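Muconate lactonizing enzyme (Corynebacterium glutamicum, PDB 3I4K) belongs to the enolase superfamily, pairing an N-terminal capping domain with a barrel domain that holds a magnesium ion. Local coordinates at residues G62-E67 against S253-A258; K70-G75 against A101-A106; D232-L237 against A260-K265. All coordinates share one frame; numbering follows the deposited sequence.

Contact 1 of 3, residues G62-E67 against S253-A258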
loop_
_atom_site.group_PDB
_atom_site.type_symbol
_atom_site.label_atom_id
_atom_site.label_comp_id
_atom_site.label_asym_id
_atom_site.label_seq_id
_atom_site.Cartn_x
_atom_site.Cartn_y
_atom_site.Cartn_z
ATOM N N GLY A 62 22.083 11.446 -3.874
ATOM C CA GLY A 62 21.969 10.020 -4.120
ATOM C C GLY A 62 22.442 9.472 -5.447
ATOM O O GLY A 62 22.233 8.290 -5.727
ATOM N N GLY A 63 23.059 10.304 -6.282
ATOM C CA GLY A 63 23.549 9.799 -7.556
ATOM C C GLY A 63 22.708 10.094 -8.780
ATOM O O GLY A 63 23.132 9.837 -9.912
ATOM N N GLU A 64 21.506 10.614 -8.567
ATOM C CA GLU A 64 20.647 10.963 -9.686
ATOM C C GLU A 64 20.585 12.469 -9.803
ATOM O O GLU A 64 20.652 13.178 -8.799
ATOM C CB GLU A 64 19.235 10.424 -9.481
ATOM C CG GLU A 64 19.077 8.979 -9.892
ATOM C CD GLU A 64 17.637 8.535 -9.820
ATOM O OE1 GLU A 64 17.237 7.942 -8.782
ATOM O OE2 GLU A 64 16.909 8.797 -10.808
ATOM N N SER A 65 20.465 12.959 -11.032
ATOM C CA SER A 65 20.366 14.396 -11.250
ATOM C C SER A 65 19.409 14.683 -12.395
ATOM O O SER A 65 19.062 13.793 -13.186
ATOM C CB SER A 65 21.735 14.996 -11.578
ATOM O OG SER A 65 22.161 14.585 -12.864
ATOM N N VAL A 66 18.987 15.936 -12.481
ATOM C CA VAL A 66 18.086 16.349 -13.536
ATOM C C VAL A 66 18.591 15.827 -14.888
ATOM O O VAL A 66 17.800 15.350 -15.698
ATOM C CB VAL A 66 17.941 17.891 -13.544
ATOM C CG1 VAL A 66 19.314 18.555 -13.479
ATOM C CG2 VAL A 66 17.204 18.330 -14.782
ATOM N N GLU A 67 19.906 15.890 -15.121
ATOM C CA GLU A 67 20.483 15.400 -16.380
ATOM C C GLU A 67 20.297 13.887 -16.491
ATOM O O GLU A 67 19.878 13.364 -17.529
ATOM C CB GLU A 67 21.985 15.713 -16.469
ATOM C CG GLU A 67 22.377 17.189 -16.474
ATOM C CD GLU A 67 22.419 17.788 -15.092
ATOM O OE1 GLU A 67 22.718 17.035 -14.141
ATOM O OE2 GLU A 67 22.171 19.009 -14.950
ATOM N N SER A 253 18.769 6.195 3.959
ATOM C CA SER A 253 18.731 4.758 4.207
ATOM C C SER A 253 17.456 4.118 3.656
ATOM O O SER A 253 17.416 2.905 3.452
ATOM C CB SER A 253 18.794 4.447 5.711
ATOM O OG SER A 253 20.073 4.703 6.255
ATOM N N VAL A 254 16.413 4.910 3.421
ATOM C CA VAL A 254 15.157 4.341 2.928
ATOM C C VAL A 254 14.586 4.970 1.661
ATOM O O VAL A 254 14.002 6.042 1.710
ATOM C CB VAL A 254 14.033 4.396 4.015
ATOM C CG1 VAL A 254 12.721 3.821 3.446
ATOM C CG2 VAL A 254 14.456 3.610 5.262
ATOM N N TRP A 255 14.748 4.279 0.539
ATOM C CA TRP A 255 14.209 4.723 -0.748
ATOM C C TRP A 255 13.118 3.721 -1.180
ATOM O O TRP A 255 12.059 4.103 -1.682
ATOM C CB TRP A 255 15.269 4.679 -1.851
ATOM C CG TRP A 255 16.422 5.618 -1.798
ATOM C CD1 TRP A 255 17.188 5.934 -0.718
ATOM C CD2 TRP A 255 17.076 6.194 -2.938
ATOM N NE1 TRP A 255 18.297 6.657 -1.116
ATOM C CE2 TRP A 255 18.250 6.828 -2.476
ATOM C CE3 TRP A 255 16.784 6.223 -4.309
ATOM C CZ2 TRP A 255 19.140 7.482 -3.340
ATOM C CZ3 TRP A 255 17.671 6.875 -5.171
ATOM C CH2 TRP A 255 18.835 7.493 -4.680
ATOM N N THR A 256 13.410 2.437 -0.995
ATOM C CA THR A 256 12.513 1.357 -1.404
ATOM C C THR A 256 11.818 0.598 -0.262
ATOM O O THR A 256 12.244 0.662 0.891
ATOM C CB THR A 256 13.293 0.320 -2.225
ATOM O OG1 THR A 256 14.091 -0.474 -1.340
ATOM C CG2 THR A 256 14.231 1.011 -3.224
ATOM N N PRO A 257 10.724 -0.123 -0.580
ATOM C CA PRO A 257 9.965 -0.911 0.403
ATOM C C PRO A 257 10.903 -1.882 1.118
ATOM O O PRO A 257 10.847 -2.038 2.340
ATOM C CB PRO A 257 8.935 -1.643 -0.463
ATOM C CG PRO A 257 8.628 -0.617 -1.539
ATOM C CD PRO A 257 10.020 -0.076 -1.884
ATOM N N ALA A 258 11.767 -2.530 0.345
ATOM C CA ALA A 258 12.742 -3.468 0.901
ATOM C C ALA A 258 13.644 -2.764 1.929
ATOM O O ALA A 258 13.968 -3.325 2.987
ATOM C CB ALA A 258 13.596 -4.088 -0.226
#

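Contact 2 of 3, residues K70-G75 against A101-A106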
loop_
_atom_site.group_PDB
_atom_site.type_symbol
_atom_site.label_atom_id
_atom_site.label_comp_id
_atom_site.label_asym_id
_atom_site.label_seq_id
_atom_site.Cartn_x
_atom_site.Cartn_y
_atom_site.Cartn_z
ATOM N N LYS A 70 16.601 12.939 -17.091
ATOM C CA LYS A 70 16.082 13.223 -18.420
ATOM C C LYS A 70 16.563 12.147 -19.390
ATOM O O LYS A 70 15.809 11.687 -20.241
ATOM C CB LYS A 70 16.528 14.614 -18.888
ATOM C CG LYS A 70 15.927 15.038 -20.229
ATOM C CD LYS A 70 16.205 16.507 -20.531
ATOM C CE LYS A 70 15.790 16.871 -21.947
ATOM N NZ LYS A 70 14.350 16.564 -22.211
ATOM N N ALA A 71 17.815 11.726 -19.252
ATOM C CA ALA A 71 18.335 10.695 -20.140
ATOM C C ALA A 71 17.536 9.404 -19.955
ATOM O O ALA A 71 17.234 8.698 -20.925
ATOM C CB ALA A 71 19.812 10.457 -19.858
ATOM N N LEU A 72 17.175 9.099 -18.713
ATOM C CA LEU A 72 16.412 7.885 -18.446
ATOM C C LEU A 72 14.934 8.019 -18.832
ATOM O O LEU A 72 14.366 7.115 -19.454
ATOM C CB LEU A 72 16.563 7.481 -16.971
ATOM C CG LEU A 72 17.947 6.905 -16.626
ATOM C CD1 LEU A 72 18.073 6.681 -15.118
ATOM C CD2 LEU A 72 18.150 5.597 -17.383
ATOM N N VAL A 73 14.314 9.140 -18.474
ATOM C CA VAL A 73 12.911 9.363 -18.817
ATOM C C VAL A 73 12.759 9.386 -20.339
ATOM O O VAL A 73 11.962 8.633 -20.902
ATOM C CB VAL A 73 12.386 10.704 -18.257
ATOM C CG1 VAL A 73 10.986 10.978 -18.799
ATOM C CG2 VAL A 73 12.362 10.663 -16.730
ATOM N N ASP A 74 13.540 10.233 -21.003
ATOM C CA ASP A 74 13.468 10.341 -22.455
ATOM C C ASP A 74 13.826 9.064 -23.203
ATOM O O ASP A 74 13.031 8.555 -23.990
ATOM C CB ASP A 74 14.366 11.480 -22.959
ATOM C CG ASP A 74 13.834 12.850 -22.588
ATOM O OD1 ASP A 74 12.641 12.950 -22.227
ATOM O OD2 ASP A 74 14.600 13.833 -22.671
ATOM N N GLY A 75 15.014 8.536 -22.942
ATOM C CA GLY A 75 15.462 7.351 -23.650
ATOM C C GLY A 75 15.015 5.962 -23.235
ATOM O O GLY A 75 15.133 5.034 -24.032
ATOM N N ALA A 101 16.399 -0.553 -13.952
ATOM C CA ALA A 101 16.396 -0.957 -12.556
ATOM C C ALA A 101 16.722 0.288 -11.738
ATOM O O ALA A 101 17.368 1.207 -12.243
ATOM C CB ALA A 101 17.437 -2.033 -12.319
ATOM N N ARG A 102 16.255 0.322 -10.492
ATOM C CA ARG A 102 16.488 1.449 -9.593
ATOM C C ARG A 102 16.041 2.778 -10.201
ATOM O O ARG A 102 14.922 2.883 -10.706
ATOM C CB ARG A 102 17.970 1.501 -9.198
ATOM C CG ARG A 102 18.490 0.140 -8.748
ATOM C CD ARG A 102 19.818 0.180 -8.017
ATOM N NE ARG A 102 20.235 -1.185 -7.709
ATOM C CZ ARG A 102 21.105 -1.521 -6.761
ATOM N NH1 ARG A 102 21.672 -0.589 -6.005
ATOM N NH2 ARG A 102 21.404 -2.799 -6.567
ATOM N N ALA A 103 16.903 3.791 -10.142
ATOM C CA ALA A 103 16.570 5.104 -10.687
ATOM C C ALA A 103 15.160 5.525 -10.264
ATOM O O ALA A 103 14.362 5.980 -11.088
ATOM C CB ALA A 103 16.674 5.079 -12.216
ATOM N N ARG A 104 14.858 5.381 -8.975
ATOM C CA ARG A 104 13.539 5.737 -8.458
ATOM C C ARG A 104 13.149 7.199 -8.688
ATOM O O ARG A 104 12.007 7.487 -9.038
ATOM C CB ARG A 104 13.456 5.422 -6.960
ATOM C CG ARG A 104 13.622 3.945 -6.615
ATOM C CD ARG A 104 12.561 3.069 -7.272
ATOM N NE ARG A 104 12.441 1.779 -6.593
ATOM C CZ ARG A 104 11.585 0.818 -6.933
ATOM N NH1 ARG A 104 10.758 0.980 -7.960
ATOM N NH2 ARG A 104 11.538 -0.299 -6.219
ATOM N N TYR A 105 14.083 8.123 -8.482
ATOM C CA TYR A 105 13.767 9.533 -8.674
ATOM C C TYR A 105 13.226 9.812 -10.083
ATOM O O TYR A 105 12.251 10.543 -10.240
ATOM C CB TYR A 105 14.998 10.397 -8.388
ATOM C CG TYR A 105 15.255 10.630 -6.914
ATOM C CD1 TYR A 105 14.553 11.607 -6.210
ATOM C CD2 TYR A 105 16.200 9.879 -6.223
ATOM C CE1 TYR A 105 14.793 11.836 -4.856
ATOM C CE2 TYR A 105 16.443 10.098 -4.859
ATOM C CZ TYR A 105 15.740 11.078 -4.187
ATOM O OH TYR A 105 15.997 11.318 -2.847
ATOM N N ALA A 106 13.849 9.218 -11.095
ATOM C CA ALA A 106 13.407 9.418 -12.472
ATOM C C ALA A 106 11.995 8.850 -12.654
ATOM O O ALA A 106 11.127 9.484 -13.259
ATOM C CB ALA A 106 14.370 8.737 -13.435
#

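Contact 3 of 3, residues D232-L237 against A260-K265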
loop_
_atom_site.group_PDB
_atom_site.type_symbol
_atom_site.label_atom_id
_atom_site.label_comp_id
_atom_site.label_asym_id
_atom_site.label_seq_id
_atom_site.Cartn_x
_atom_site.Cartn_y
_atom_site.Cartn_z
ATOM N N ASP A 232 23.923 3.046 4.419
ATOM C CA ASP A 232 24.044 1.607 4.576
ATOM C C ASP A 232 24.185 1.098 6.006
ATOM O O ASP A 232 23.880 -0.062 6.276
ATOM C CB ASP A 232 25.244 1.107 3.776
ATOM C CG ASP A 232 26.538 1.774 4.204
ATOM O OD1 ASP A 232 27.029 2.645 3.458
ATOM O OD2 ASP A 232 27.060 1.438 5.295
ATOM N N ASP A 233 24.626 1.956 6.918
ATOM C CA ASP A 233 24.878 1.541 8.304
ATOM C C ASP A 233 23.676 1.646 9.227
ATOM O O ASP A 233 23.583 2.564 10.052
ATOM C CB ASP A 233 26.041 2.366 8.860
ATOM C CG ASP A 233 26.666 1.754 10.106
ATOM O OD1 ASP A 233 26.185 0.695 10.572
ATOM O OD2 ASP A 233 27.654 2.343 10.615
ATOM N N LEU A 234 22.752 0.698 9.109
ATOM C CA LEU A 234 21.559 0.735 9.947
ATOM C C LEU A 234 21.906 0.489 11.417
ATOM O O LEU A 234 21.283 1.069 12.311
ATOM C CB LEU A 234 20.529 -0.301 9.465
ATOM C CG LEU A 234 20.137 -0.210 7.986
ATOM C CD1 LEU A 234 19.000 -1.189 7.706
ATOM C CD2 LEU A 234 19.714 1.223 7.636
ATOM N N GLU A 235 22.912 -0.344 11.670
ATOM C CA GLU A 235 23.294 -0.658 13.047
ATOM C C GLU A 235 23.743 0.594 13.797
ATOM O O GLU A 235 23.514 0.733 15.003
ATOM C CB GLU A 235 24.400 -1.728 13.061
ATOM C CG GLU A 235 23.876 -3.152 12.849
ATOM C CD GLU A 235 24.995 -4.192 12.749
ATOM O OE1 GLU A 235 25.979 -4.096 13.501
ATOM O OE2 GLU A 235 24.888 -5.114 11.919
ATOM N N THR A 236 24.370 1.517 13.083
ATOM C CA THR A 236 24.812 2.758 13.707
ATOM C C THR A 236 23.645 3.676 14.076
ATOM O O THR A 236 23.677 4.340 15.115
ATOM C CB THR A 236 25.813 3.476 12.791
ATOM O OG1 THR A 236 27.073 2.798 12.871
ATOM C CG2 THR A 236 25.980 4.922 13.190
ATOM N N LEU A 237 22.608 3.722 13.244
ATOM C CA LEU A 237 21.449 4.562 13.555
ATOM C C LEU A 237 20.821 4.055 14.848
ATOM O O LEU A 237 20.387 4.842 15.704
ATOM C CB LEU A 237 20.416 4.510 12.431
ATOM C CG LEU A 237 20.871 4.903 11.021
ATOM C CD1 LEU A 237 19.696 4.827 10.077
ATOM C CD2 LEU A 237 21.465 6.313 11.018
ATOM N N ALA A 260 12.780 -0.123 3.602
ATOM C CA ALA A 260 11.966 0.258 4.760
ATOM C C ALA A 260 11.861 -0.957 5.704
ATOM O O ALA A 260 11.865 -0.823 6.933
ATOM C CB ALA A 260 10.577 0.694 4.315
ATOM N N LEU A 261 11.754 -2.138 5.103
ATOM C CA LEU A 261 11.654 -3.389 5.832
ATOM C C LEU A 261 12.960 -3.631 6.599
ATOM O O LEU A 261 12.938 -4.113 7.735
ATOM C CB LEU A 261 11.433 -4.546 4.850
ATOM C CG LEU A 261 10.592 -5.762 5.262
ATOM C CD1 LEU A 261 11.004 -6.948 4.394
ATOM C CD2 LEU A 261 10.757 -6.083 6.739
ATOM N N ALA A 262 14.087 -3.291 5.969
ATOM C CA ALA A 262 15.399 -3.478 6.575
ATOM C C ALA A 262 15.548 -2.613 7.830
ATOM O O ALA A 262 16.111 -3.053 8.839
ATOM C CB ALA A 262 16.504 -3.153 5.563
ATOM N N VAL A 263 15.051 -1.384 7.764
ATOM C CA VAL A 263 15.099 -0.480 8.906
ATOM C C VAL A 263 14.201 -1.028 10.022
ATOM O O VAL A 263 14.556 -0.980 11.196
ATOM C CB VAL A 263 14.650 0.949 8.484
ATOM C CG1 VAL A 263 14.305 1.785 9.692
ATOM C CG2 VAL A 263 15.777 1.622 7.694
ATOM N N VAL A 264 13.040 -1.560 9.659
ATOM C CA VAL A 264 12.128 -2.122 10.656
ATOM C C VAL A 264 12.801 -3.283 11.385
ATOM O O VAL A 264 12.777 -3.357 12.616
ATOM C CB VAL A 264 10.816 -2.625 10.005
ATOM C CG1 VAL A 264 10.043 -3.536 10.980
ATOM C CG2 VAL A 264 9.954 -1.448 9.609
ATOM N N LYS A 265 13.401 -4.188 10.625
ATOM C CA LYS A 265 14.081 -5.330 11.219
ATOM C C LYS A 265 15.296 -4.938 12.057
ATOM O O LYS A 265 15.636 -5.623 13.011
ATOM C CB LYS A 265 14.539 -6.307 10.145
ATOM C CG LYS A 265 13.440 -7.053 9.412
ATOM C CD LYS A 265 14.100 -8.005 8.422
ATOM C CE LYS A 265 13.117 -8.599 7.438
ATOM N NZ LYS A 265 13.857 -9.346 6.372
#

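Contact 1 of 3, residues G62-E67 against S253-A258
The outer rim of the W255 indole rests against the backbone of G62 and the carboxylate of E64, and almost all of the area shared by the two segments is gathered at this one ring. CH2 of W255 lies 3.6 Å from the carbonyl O of G62, while CZ2 of W255 reaches the CA of G62 at 3.9 Å. Both approaches come at the edge of the indole, near its plane. E64 takes the adjoining corner, its OE1 standing 3.8 Å from W255 CZ3, with carboxylate and ring 22° from coplanar. OE1 and OE2 of E64 accept hydrogen bonds from the backbone N of Y105 and of A106 respectively, at the start of helix 104-121, and this pair probably fixes how the carboxylate lies beside the ring. Here the two domains of an enolase-type protein meet: G62 and E64 come from the loop ahead of helix 66-81 in the capping domain, W255 from the loop that follows barrel strand 247-250. About 10 Å separates the W255 side chain from the bound magnesium ion. The loose side holds G63, exposed and without contact to 253-258, and the partly exposed T256, which N-caps helix 257-266. Past E64 the chain turns back into the protein at S65, which is buried, N-caps helix 66-81 and donates from OG to E67 OE1 at 2.8 Å.

Contact 2 of 3, residues K70-G75 against A101-A106
L72 extends its CD1 methyl over the CB of A103, the two carbons 3.6 Å apart, and rests its own CB against that of A106 at 4.3 Å. This is helix-to-helix packing inside the capping domain of an enolase-superfamily protein, between the middle of helix 66-81 and the first turn of helix 104-121; its side-chain packing is apolar and no hydrogen bond joins the segments. The two alanines stand three residues apart, A103 at the N-cap position and A106 one turn further on, so that together they offer L72 two methyls on the same side of the helix start. With CG of L72 set opposite its carbonyl carbon (chi1 -73°), the leucine chain is carried forward toward A103 while its CB stays by A106. V73 adds the second layer. Its CG2 lies 3.9 Å from the carbonyl O of A106, and the backbones are nearest at this point, with 6.4 Å between the CA atoms of V73 and A106. The small alanine side chain probably allows so close an approach. M69 and L77 of helix 66-81 also touch A106, and V73 packs on L37, so helix 66-81 lies against strand 30-43 of the antiparallel sheet. Away from the alanines, K70 and D74 form a salt bridge within their helix: NZ of K70 donates to the syn lone pair of D74 OD2 at 2.8 Å.

Contact 3 of 3, residues D232-L237 against A260-K265
L234 spreads its two methyls over one turn of helix 257-266, CD1 going to A262 and CD2 to V263. The closest approach is from CD1 of L234 to the carbonyl O of A262, 3.6 Å, with the A262 CB only slightly farther from that methyl at 3.8 Å. CD2 of L234 meets CG2 of V263 at 4.0 Å, the two side chains crossing at roughly a right angle. In L234 a chi1 of -54° keeps CG beside the backbone N and sends both methyls toward helix 257-266. One shell out, the start of its helix is capped by D233, the N-cap residue: OD1 of D233 accepts from T236 N at 3.2 Å, met from above the carboxylate plane. R207 in turn hydrogen-bonds to T236 OG1. On the other helix, V263 also packs on V254, in the loop leading to helix 257-266, while L261, V264 and K265 pack against the second subunit. Helices 234-244 and 257-266 are successive outer helices of the TIM-like barrel, flanking strand 247-250 along the chain.

Overall arrangement
Contact 1 joins the two domains, while contacts 2 and 3 each lie within one of them. Contact 2 shares helix 66-81 with it and lies about 11 Å away, centre to centre; contact 3 shares helix 257-266 and lies about 16 Å away, again between centres. Contacts 2 and 3 have centres about 26 Å apart and nearest atoms about 10 Å apart, with no touch. Along the chain, contact 2 is nested inside the loop closed by contact 1, whose segments alternate with those of contact 3. W255 continues the interface by an edge-to-face stack with Y105 of 101-106. A chain of packing thus runs from the capping domain through the domain junction to the barrel's outer helices, where contacts 1 and 3 both reach the second subunit.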